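Local coordinates for endosialidase (Enterobacteria phage phi92, PDB 4HIZ), which hydrolyses internal alpha-2,8 and alpha-2,9 linkages of polysialic acid, probably to let the phage through the host's sialic acid capsule, at residues T290-I298 with E349-L359; I339-P350 with L361-A371. All blocks are in the same frame, centred on the assembly; numbering follows the deposited sequence. Where two conformers were deposited one is given.

Interaction 1. Residues T290-I298 with E349-L359. With EDO (1,2-ethanediol), chain J.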
loop_
_atom_site.group_PDB
_atom_site.type_symbol
_atom_site.label_atom_id
_atom_site.label_comp_id
_atom_site.label_asym_id
_atom_site.label_seq_id
_atom_site.Cartn_x
_atom_site.Cartn_y
_atom_site.Cartn_z
ATOM N N THR A 290 6.656 38.644 6.880
ATOM C CA THR A 290 5.574 37.724 7.246
ATOM C C THR A 290 5.901 36.358 6.658
ATOM O O THR A 290 5.851 35.342 7.356
ATOM C CB THR A 290 4.245 38.234 6.703
ATOM O OG1 THR A 290 3.948 39.487 7.326
ATOM C CG2 THR A 290 3.096 37.284 7.049
ATOM N N GLU A 291 6.231 36.348 5.374
ATOM C CA GLU A 291 6.575 35.100 4.673
ATOM C C GLU A 291 7.583 35.370 3.603
ATOM O O GLU A 291 7.509 36.403 2.934
ATOM C CB GLU A 291 5.349 34.441 3.970
ATOM C CG GLU A 291 4.333 33.829 4.918
ATOM C CD GLU A 291 3.042 33.399 4.226
ATOM O OE1 GLU A 291 2.746 33.918 3.141
ATOM O OE2 GLU A 291 2.320 32.527 4.744
ATOM N N THR A 292 8.530 34.443 3.442
ATOM C CA THR A 292 9.307 34.319 2.206
ATOM C C THR A 292 8.609 33.276 1.320
ATOM O O THR A 292 8.064 32.266 1.828
ATOM C CB THR A 292 10.773 33.911 2.463
ATOM O OG1 THR A 292 10.856 32.686 3.196
ATOM C CG2 THR A 292 11.524 35.013 3.298
ATOM N N HIS A 293 8.630 33.522 0.016
ATOM C CA HIS A 293 7.694 32.819 -0.876
ATOM C C HIS A 293 8.149 32.971 -2.306
ATOM O O HIS A 293 8.383 34.107 -2.762
ATOM C CB HIS A 293 6.282 33.424 -0.678
ATOM C CG HIS A 293 5.218 32.849 -1.577
ATOM N ND1 HIS A 293 4.965 33.350 -2.838
ATOM C CD2 HIS A 293 4.304 31.861 -1.376
ATOM C CE1 HIS A 293 3.936 32.700 -3.373
ATOM N NE2 HIS A 293 3.514 31.802 -2.499
ATOM N N SER A 294 8.334 31.841 -3.008
ATOM C CA SER A 294 8.740 31.830 -4.422
ATOM C C SER A 294 10.257 32.044 -4.570
ATOM O O SER A 294 10.932 32.603 -3.679
ATOM C CB SER A 294 7.937 32.858 -5.265
ATOM O OG SER A 294 7.939 32.510 -6.644
ATOM N N PHE A 295 10.767 31.599 -5.702
ATOM C CA PHE A 295 12.212 31.557 -5.932
ATOM C C PHE A 295 12.414 31.638 -7.427
ATOM O O PHE A 295 11.735 30.939 -8.195
ATOM C CB PHE A 295 12.776 30.219 -5.401
ATOM C CG PHE A 295 14.241 30.038 -5.631
ATOM C CD1 PHE A 295 14.693 29.420 -6.789
ATOM C CD2 PHE A 295 15.161 30.466 -4.677
ATOM C CE1 PHE A 295 16.081 29.202 -7.006
ATOM C CE2 PHE A 295 16.541 30.277 -4.872
ATOM C CZ PHE A 295 16.998 29.643 -6.039
ATOM N N THR A 296 13.378 32.441 -7.882
ATOM C CA THR A 296 13.727 32.341 -9.301
ATOM C C THR A 296 15.198 32.716 -9.526
ATOM O O THR A 296 15.763 33.592 -8.855
ATOM C CB THR A 296 12.786 33.219 -10.185
ATOM O OG1 THR A 296 13.025 32.956 -11.572
ATOM C CG2 THR A 296 13.019 34.718 -9.924
ATOM N N VAL A 297 15.831 32.009 -10.457
ATOM C CA VAL A 297 17.237 32.263 -10.782
ATOM C C VAL A 297 17.390 33.359 -11.820
ATOM O O VAL A 297 16.719 33.346 -12.847
ATOM C CB VAL A 297 17.916 31.001 -11.300
ATOM C CG1 VAL A 297 19.357 31.322 -11.801
ATOM C CG2 VAL A 297 17.951 29.972 -10.194
ATOM N N ILE A 298 18.296 34.294 -11.562
ATOM C CA ILE A 298 18.602 35.349 -12.519
ATOM C C ILE A 298 19.867 34.944 -13.305
ATOM O O ILE A 298 19.920 35.122 -14.519
ATOM C CB ILE A 298 18.793 36.687 -11.784
ATOM C CG1 ILE A 298 17.425 37.201 -11.304
ATOM C CG2 ILE A 298 19.521 37.726 -12.688
ATOM C CD1 ILE A 298 17.478 37.887 -10.002
ATOM N N GLU A 349 2.437 37.293 -0.721
ATOM C CA GLU A 349 2.835 36.073 -1.435
ATOM C C GLU A 349 3.072 36.244 -2.917
ATOM O O GLU A 349 2.386 35.630 -3.745
ATOM C CB GLU A 349 1.780 34.987 -1.181
ATOM C CG GLU A 349 1.839 34.520 0.266
ATOM C CD GLU A 349 0.730 33.538 0.643
ATOM O OE1 GLU A 349 -0.115 33.198 -0.220
ATOM O OE2 GLU A 349 0.694 33.121 1.825
ATOM N N PRO A 350 4.066 37.059 -3.274
ATOM C CA PRO A 350 4.414 37.208 -4.689
ATOM C C PRO A 350 4.958 35.915 -5.305
ATOM O O PRO A 350 5.789 35.255 -4.680
ATOM C CB PRO A 350 5.520 38.272 -4.676
ATOM C CG PRO A 350 6.138 38.130 -3.280
ATOM C CD PRO A 350 4.940 37.858 -2.388
ATOM N N CYS A 351 4.505 35.590 -6.512
ATOM C CA CYS A 351 5.165 34.533 -7.285
ATOM C C CYS A 351 6.062 35.291 -8.236
ATOM O O CYS A 351 5.625 36.261 -8.885
ATOM C CB CYS A 351 4.153 33.720 -8.082
ATOM S SG CYS A 351 3.141 32.629 -7.018
ATOM N N ILE A 352 7.317 34.869 -8.325
ATOM C CA ILE A 352 8.257 35.590 -9.182
ATOM C C ILE A 352 8.993 34.637 -10.112
ATOM O O ILE A 352 9.387 33.542 -9.694
ATOM C CB ILE A 352 9.305 36.391 -8.370
ATOM C CG1 ILE A 352 10.020 35.512 -7.335
ATOM C CG2 ILE A 352 8.630 37.561 -7.665
ATOM C CD1 ILE A 352 11.200 36.242 -6.618
ATOM N N LYS A 353 9.160 35.040 -11.375
ATOM C CA LYS A 353 9.905 34.224 -12.341
ATOM C C LYS A 353 10.664 35.139 -13.295
ATOM O O LYS A 353 10.116 36.103 -13.813
ATOM C CB LYS A 353 8.976 33.304 -13.136
ATOM C CG LYS A 353 8.315 32.186 -12.283
ATOM C CD LYS A 353 9.370 31.186 -11.773
ATOM C CE LYS A 353 8.801 30.196 -10.710
ATOM N NZ LYS A 353 8.276 30.978 -9.480
ATOM N N TYR A 354 11.919 34.803 -13.525
ATOM C CA TYR A 354 12.770 35.562 -14.452
ATOM C C TYR A 354 12.894 34.823 -15.766
ATOM O O TYR A 354 13.229 33.619 -15.782
ATOM C CB TYR A 354 14.134 35.728 -13.795
ATOM C CG TYR A 354 15.159 36.522 -14.557
ATOM C CD1 TYR A 354 15.179 37.912 -14.485
ATOM C CD2 TYR A 354 16.147 35.880 -15.288
ATOM C CE1 TYR A 354 16.176 38.649 -15.157
ATOM C CE2 TYR A 354 17.119 36.611 -15.954
ATOM C CZ TYR A 354 17.113 37.977 -15.884
ATOM O OH TYR A 354 18.115 38.700 -16.544
ATOM N N TYR A 355 12.631 35.529 -16.872
ATOM C CA TYR A 355 12.832 34.958 -18.205
ATOM C C TYR A 355 13.456 35.992 -19.115
ATOM O O TYR A 355 12.902 37.083 -19.286
ATOM C CB TYR A 355 11.492 34.597 -18.837
ATOM C CG TYR A 355 10.737 33.510 -18.158
ATOM C CD1 TYR A 355 11.000 32.179 -18.462
ATOM C CD2 TYR A 355 9.741 33.800 -17.240
ATOM C CE1 TYR A 355 10.280 31.151 -17.869
ATOM C CE2 TYR A 355 9.013 32.785 -16.635
ATOM C CZ TYR A 355 9.302 31.462 -16.953
ATOM O OH TYR A 355 8.587 30.439 -16.386
ATOM N N ASP A 356 14.597 35.643 -19.707
ATOM C CA ASP A 356 15.187 36.479 -20.747
ATOM C C ASP A 356 15.326 37.935 -20.319
ATOM O O ASP A 356 14.973 38.852 -21.070
ATOM C CB ASP A 356 14.333 36.411 -22.002
ATOM C CG ASP A 356 14.286 35.021 -22.579
ATOM O OD1 ASP A 356 15.305 34.290 -22.438
ATOM O OD2 ASP A 356 13.239 34.632 -23.160
ATOM N N GLY A 357 15.835 38.151 -19.118
ATOM C CA GLY A 357 16.156 39.499 -18.680
ATOM C C GLY A 357 15.001 40.257 -18.047
ATOM O O GLY A 357 15.187 41.381 -17.611
ATOM N N ILE A 358 13.821 39.637 -17.965
ATOM C CA ILE A 358 12.648 40.314 -17.407
ATOM C C ILE A 358 12.167 39.530 -16.204
ATOM O O ILE A 358 12.077 38.309 -16.250
ATOM C CB ILE A 358 11.529 40.477 -18.447
ATOM C CG1 ILE A 358 12.059 41.337 -19.604
ATOM C CG2 ILE A 358 10.265 41.142 -17.813
ATOM C CD1 ILE A 358 11.071 41.608 -20.661
ATOM N N LEU A 359 11.882 40.227 -15.114
ATOM C CA LEU A 359 11.391 39.574 -13.914
ATOM C C LEU A 359 9.881 39.838 -13.879
ATOM O O LEU A 359 9.455 40.983 -13.911
ATOM C CB LEU A 359 12.079 40.230 -12.693
ATOM C CG LEU A 359 11.686 39.668 -11.319
ATOM C CD1 LEU A 359 11.971 38.139 -11.254
ATOM C CD2 LEU A 359 12.480 40.460 -10.249
HETATM C C1 EDO J . 11.761 30.065 -14.770
HETATM O O1 EDO J . 11.828 28.711 -14.302
HETATM C C2 EDO J . 12.734 30.957 -14.000
HETATM O O2 EDO J . 12.956 30.455 -12.660
HETATM O O HOH W 1 9.253 29.280 -7.309
HETATM O O HOH W 2 20.627 37.103 -16.527
#
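His293 meets Glu349 and Pro350 where two innermost strands of neighbouring beta-propeller blades, 291-297 and 349-355, run side by side in the same direction, 5.8 Å between axes and 5° apart. From CB of the histidine, CG lies anti to the backbone N (chi1 177°), which carries the ring across to the other strand. ND1 gives its hydrogen to Pro350 O at 2.8 Å; the oxygen lies in the ring plane, although the donor stands well above the carbonyl plane. CE1 comes against Glu349 O and, at the ring's edge, Cys351 SG. CD2 lies by Glu349 CG and CB, and NE2 turns to Gln87, while Glu349 CB sits over the centre of one face in a CH-pi contact, 3.8 Å from the ring centroid.

Further along, hydroxyls replace the backbone carbonyls that would join strands of one sheet. Ser294 OG takes the hydrogen of Ile352 N at 3.0 Å in a nearly straight bond (171°) and is also bonded to Asp88, which pairs with Lys353. Thr296 OG1 accepts from Tyr354 N at 2.9 Å and has, in the crystal, an ethanediol oxygen, probably from the crystallisation liquor, as a second partner. At the far end Ile298 CG1 rests on a face of the Tyr354 ring, and a water joins Ile298 O to Tyr354 OH.

The carboxylates of Glu291 and Glu349 are nearly coplanar, Glu291 OE1 2.6 Å from Glu349 OE2; Glu349 also pairs with Arg364. Every direct cross-strand hydrogen bond assigned here sets a side chain of 291-297 against backbone of 349-355, joining two blades without merging their sheets.

Interaction 2. Residues I339-P350 with L361-A371. With NA (sodium ion), chain B.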
loop_
_atom_site.group_PDB
_atom_site.type_symbol
_atom_site.label_atom_id
_atom_site.label_comp_id
_atom_site.label_asym_id
_atom_site.label_seq_id
_atom_site.Cartn_x
_atom_site.Cartn_y
_atom_site.Cartn_z
ATOM N N ILE A 339 7.814 46.566 -4.545
ATOM C CA ILE A 339 6.890 47.180 -5.482
ATOM C C ILE A 339 6.244 48.387 -4.793
ATOM O O ILE A 339 6.391 48.582 -3.575
ATOM C CB ILE A 339 5.816 46.167 -5.965
ATOM C CG1 ILE A 339 4.856 45.766 -4.823
ATOM C CG2 ILE A 339 6.501 44.950 -6.577
ATOM C CD1 ILE A 339 3.643 44.924 -5.339
ATOM N N SER A 340 5.565 49.216 -5.568
ATOM C CA SER A 340 4.952 50.450 -5.069
ATOM C C SER A 340 3.893 50.182 -4.006
ATOM O O SER A 340 3.205 49.150 -4.061
ATOM C CB SER A 340 4.304 51.195 -6.238
ATOM O OG SER A 340 5.259 51.505 -7.249
ATOM N N GLN A 341 3.702 51.133 -3.093
ATOM C CA GLN A 341 2.747 50.969 -2.013
ATOM C C GLN A 341 1.336 50.689 -2.539
ATOM O O GLN A 341 0.585 49.887 -1.956
ATOM C CB GLN A 341 2.743 52.244 -1.148
ATOM C CG GLN A 341 2.013 52.019 0.173
ATOM C CD GLN A 341 2.793 51.063 1.034
ATOM O OE1 GLN A 341 3.948 51.342 1.387
ATOM N NE2 GLN A 341 2.192 49.923 1.364
ATOM N N GLU A 342 0.989 51.341 -3.647
ATOM C CA GLU A 342 -0.336 51.196 -4.260
ATOM C C GLU A 342 -0.694 49.728 -4.498
ATOM O O GLU A 342 -1.856 49.321 -4.349
ATOM C CB GLU A 342 -0.364 51.947 -5.597
ATOM C CG GLU A 342 -1.621 51.775 -6.403
ATOM C CD GLU A 342 -1.675 52.657 -7.641
ATOM O OE1 GLU A 342 -0.672 53.340 -7.945
ATOM O OE2 GLU A 342 -2.730 52.668 -8.314
ATOM N N TYR A 343 0.302 48.949 -4.898
ATOM C CA TYR A 343 0.067 47.547 -5.279
ATOM C C TYR A 343 0.464 46.576 -4.167
ATOM O O TYR A 343 0.079 45.410 -4.197
ATOM C CB TYR A 343 0.831 47.257 -6.578
ATOM C CG TYR A 343 0.287 48.083 -7.720
ATOM C CD1 TYR A 343 -0.920 47.738 -8.332
ATOM C CD2 TYR A 343 0.930 49.265 -8.130
ATOM C CE1 TYR A 343 -1.445 48.510 -9.358
ATOM C CE2 TYR A 343 0.403 50.036 -9.135
ATOM C CZ TYR A 343 -0.768 49.656 -9.756
ATOM O OH TYR A 343 -1.258 50.433 -10.788
ATOM N N ALA A 344 1.206 47.070 -3.164
ATOM C CA ALA A 344 1.530 46.251 -1.976
ATOM C C ALA A 344 0.391 46.216 -0.955
ATOM O O ALA A 344 0.288 45.259 -0.166
ATOM C CB ALA A 344 2.807 46.774 -1.285
ATOM N N ASP A 345 -0.440 47.267 -0.925
ATOM C CA ASP A 345 -1.543 47.309 0.050
ATOM C C ASP A 345 -2.437 46.100 -0.211
ATOM O O ASP A 345 -2.622 45.717 -1.365
ATOM C CB ASP A 345 -2.396 48.576 -0.114
ATOM C CG ASP A 345 -1.655 49.828 0.318
ATOM O OD1 ASP A 345 -0.716 49.688 1.128
ATOM O OD2 ASP A 345 -2.023 50.948 -0.120
ATOM N N ASN A 346 -2.976 45.511 0.847
ATOM C CA ASN A 346 -3.862 44.346 0.655
ATOM C C ASN A 346 -3.277 43.249 -0.250
ATOM O O ASN A 346 -4.000 42.648 -1.043
ATOM C CB ASN A 346 -5.186 44.806 0.049
ATOM C CG ASN A 346 -5.839 45.919 0.860
ATOM O OD1 ASN A 346 -6.093 47.044 0.366
ATOM N ND2 ASN A 346 -6.076 45.632 2.110
ATOM N N ALA A 347 -1.986 42.986 -0.110
ATOM C CA ALA A 347 -1.303 42.022 -0.981
ATOM C C ALA A 347 -0.344 41.146 -0.186
ATOM O O ALA A 347 0.082 41.511 0.921
ATOM C CB ALA A 347 -0.580 42.771 -2.126
ATOM N N ALA A 348 0.008 39.993 -0.766
ATOM C CA ALA A 348 0.852 39.006 -0.100
ATOM C C ALA A 348 1.449 38.084 -1.152
ATOM O O ALA A 348 1.024 38.100 -2.315
ATOM C CB ALA A 348 -0.019 38.146 0.849
ATOM N N GLU A 349 2.437 37.293 -0.721
ATOM C CA GLU A 349 2.835 36.073 -1.435
ATOM C C GLU A 349 3.072 36.244 -2.917
ATOM O O GLU A 349 2.386 35.630 -3.745
ATOM C CB GLU A 349 1.780 34.987 -1.181
ATOM C CG GLU A 349 1.839 34.520 0.266
ATOM C CD GLU A 349 0.730 33.538 0.643
ATOM O OE1 GLU A 349 -0.115 33.198 -0.220
ATOM O OE2 GLU A 349 0.694 33.121 1.825
ATOM N N PRO A 350 4.066 37.059 -3.274
ATOM C CA PRO A 350 4.414 37.208 -4.689
ATOM C C PRO A 350 4.958 35.915 -5.305
ATOM O O PRO A 350 5.789 35.255 -4.680
ATOM C CB PRO A 350 5.520 38.272 -4.676
ATOM C CG PRO A 350 6.138 38.130 -3.280
ATOM C CD PRO A 350 4.940 37.858 -2.388
ATOM N N LEU A 361 6.133 39.196 -11.820
ATOM C CA LEU A 361 5.662 39.015 -10.448
ATOM C C LEU A 361 4.140 39.063 -10.443
ATOM O O LEU A 361 3.535 39.880 -11.141
ATOM C CB LEU A 361 6.247 40.152 -9.563
ATOM C CG LEU A 361 5.807 40.215 -8.083
ATOM C CD1 LEU A 361 6.914 40.844 -7.203
ATOM C CD2 LEU A 361 4.514 41.020 -7.866
ATOM N N THR A 362 3.508 38.169 -9.681
ATOM C CA THR A 362 2.068 38.340 -9.404
ATOM C C THR A 362 1.858 38.398 -7.912
ATOM O O THR A 362 2.638 37.807 -7.158
ATOM C CB THR A 362 1.244 37.107 -9.880
ATOM O OG1 THR A 362 1.727 35.935 -9.217
ATOM C CG2 THR A 362 1.340 36.932 -11.374
ATOM N N THR A 363 0.794 39.081 -7.465
ATOM C CA THR A 363 0.515 39.119 -6.039
ATOM C C THR A 363 -0.764 38.379 -5.744
ATOM O O THR A 363 -1.601 38.167 -6.630
ATOM C CB THR A 363 0.292 40.572 -5.519
ATOM O OG1 THR A 363 -0.804 41.154 -6.230
ATOM C CG2 THR A 363 1.539 41.449 -5.739
ATOM N N ARG A 364 -0.882 37.975 -4.491
ATOM C CA ARG A 364 -2.150 37.538 -3.913
ATOM C C ARG A 364 -2.878 38.756 -3.319
ATOM O O ARG A 364 -2.280 39.519 -2.547
ATOM C CB ARG A 364 -1.859 36.600 -2.747
ATOM C CG ARG A 364 -3.108 36.242 -1.902
ATOM C CD ARG A 364 -2.710 35.161 -0.909
ATOM N NE ARG A 364 -3.712 35.007 0.128
ATOM C CZ ARG A 364 -3.697 34.054 1.049
ATOM N NH1 ARG A 364 -2.729 33.148 1.067
ATOM N NH2 ARG A 364 -4.672 33.995 1.948
ATOM N N GLY A 365 -4.159 38.908 -3.637
ATOM C CA GLY A 365 -4.994 39.946 -3.006
ATOM C C GLY A 365 -5.493 39.421 -1.662
ATOM O O GLY A 365 -5.820 38.218 -1.548
ATOM N N THR A 366 -5.593 40.285 -0.643
ATOM C CA THR A 366 -5.972 39.770 0.661
ATOM C C THR A 366 -7.353 40.226 1.103
ATOM O O THR A 366 -7.805 39.872 2.206
ATOM C CB THR A 366 -4.919 40.096 1.746
ATOM O OG1 THR A 366 -4.766 41.522 1.839
ATOM C CG2 THR A 366 -3.534 39.438 1.399
ATOM N N SER A 367 -8.053 40.954 0.237
ATOM C CA SER A 367 -9.421 41.383 0.566
ATOM C C SER A 367 -10.378 41.257 -0.604
ATOM O O SER A 367 -10.074 41.647 -1.727
ATOM C CB SER A 367 -9.407 42.836 1.067
ATOM O OG SER A 367 -10.726 43.362 1.231
ATOM N N THR A 368 -11.559 40.739 -0.339
ATOM C CA THR A 368 -12.552 40.688 -1.392
ATOM C C THR A 368 -13.075 42.103 -1.749
ATOM O O THR A 368 -13.643 42.310 -2.823
ATOM C CB THR A 368 -13.734 39.797 -0.975
ATOM O OG1 THR A 368 -14.552 39.540 -2.116
ATOM C CG2 THR A 368 -14.595 40.541 0.107
ATOM N N SER A 369 -12.852 43.077 -0.868
ATOM C CA SER A 369 -13.443 44.397 -1.069
ATOM C C SER A 369 -12.414 45.505 -1.327
ATOM O O SER A 369 -12.674 46.705 -1.106
ATOM C CB SER A 369 -14.315 44.748 0.129
ATOM O OG SER A 369 -13.539 44.760 1.325
ATOM N N ALA A 370 -11.241 45.098 -1.773
ATOM C CA ALA A 370 -10.251 46.069 -2.203
ATOM C C ALA A 370 -9.563 45.506 -3.447
ATOM O O ALA A 370 -9.608 44.304 -3.684
ATOM C CB ALA A 370 -9.256 46.305 -1.090
ATOM N N ALA A 371 -8.932 46.385 -4.227
ATOM C CA ALA A 371 -8.212 45.971 -5.436
ATOM C C ALA A 371 -7.282 44.808 -5.091
ATOM O O ALA A 371 -6.587 44.818 -4.059
ATOM C CB ALA A 371 -7.450 47.139 -6.021
HETATM NA NA NA B . -10.520 45.552 2.793
HETATM O O HOH W 3 -1.618 43.664 -5.507
HETATM O O HOH W 4 -3.899 43.693 -3.724
HETATM O O HOH W 5 -5.744 47.065 -2.748
HETATM O O HOH W 6 -6.366 43.158 3.189
HETATM O O HOH W 7 -8.285 46.657 3.396
HETATM O O HOH W 8 1.021 35.352 -6.227
HETATM O O HOH W 9 -1.159 30.633 2.136
HETATM O O HOH W 10 -12.460 47.435 2.119
#
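Thr363 lays its CB against the methyl of Ala347 and its CG2 against Ile339 CD1, within a beta hairpin of one propeller blade; Leu319 of strand 318-324, in the preceding blade, touches all three and Pro350 as well. Strands 347-350 and 361-365 are antiparallel neighbours here. Ala348 and Arg364 form a hydrogen-bonded pair, with both N-H to O bonds at 2.9 Å, and Ala347 faces Gly365 in the non-hydrogen-bonded pair next to it. Leu361 CD1 fills in between Pro350 CB, 3.9 Å away, and Ile339 CG2.

Arg364 is fully extended and runs alongside Glu349 in the same direction. Its NH1 reaches Glu349 OE1 at 2.9 Å, a salt bridge in which the oxygen lies near the guanidinium plane but is approached from above the carboxylate plane, the two planes being 73° apart. Gln87 is a second partner of that oxygen, so it is gripped from two residues.

Toward the hairpin's open end Asn346 O accepts from Thr366 N, and one water bridges Asn346 ND2 and Thr366 OG1. A second water on ND2 is a ligand of the sodium ion, which Ser367 OG binds at 2.7 Å.

In the fold
Coming from the N terminus, the chain lays down strand 291-297, completes that four-stranded blade with strands 304-311, 318-324 and 335-338, and passes through the short helix 341-344 into strand 347-355, which opens the next blade. Interaction 1 closes this loop of some 50 residues, setting the first strands of the two blades side by side. Interaction 2 closes a much shorter one, pairing the link between blades and the start of strand 347-355 with the returning strand 358-365. The segments alternate along the chain, so the contacts cross rather than nest. They share Glu349 and Pro350: one contact ties blade to blade, the other pairs the second blade's first two strands and packs the incoming linker against them.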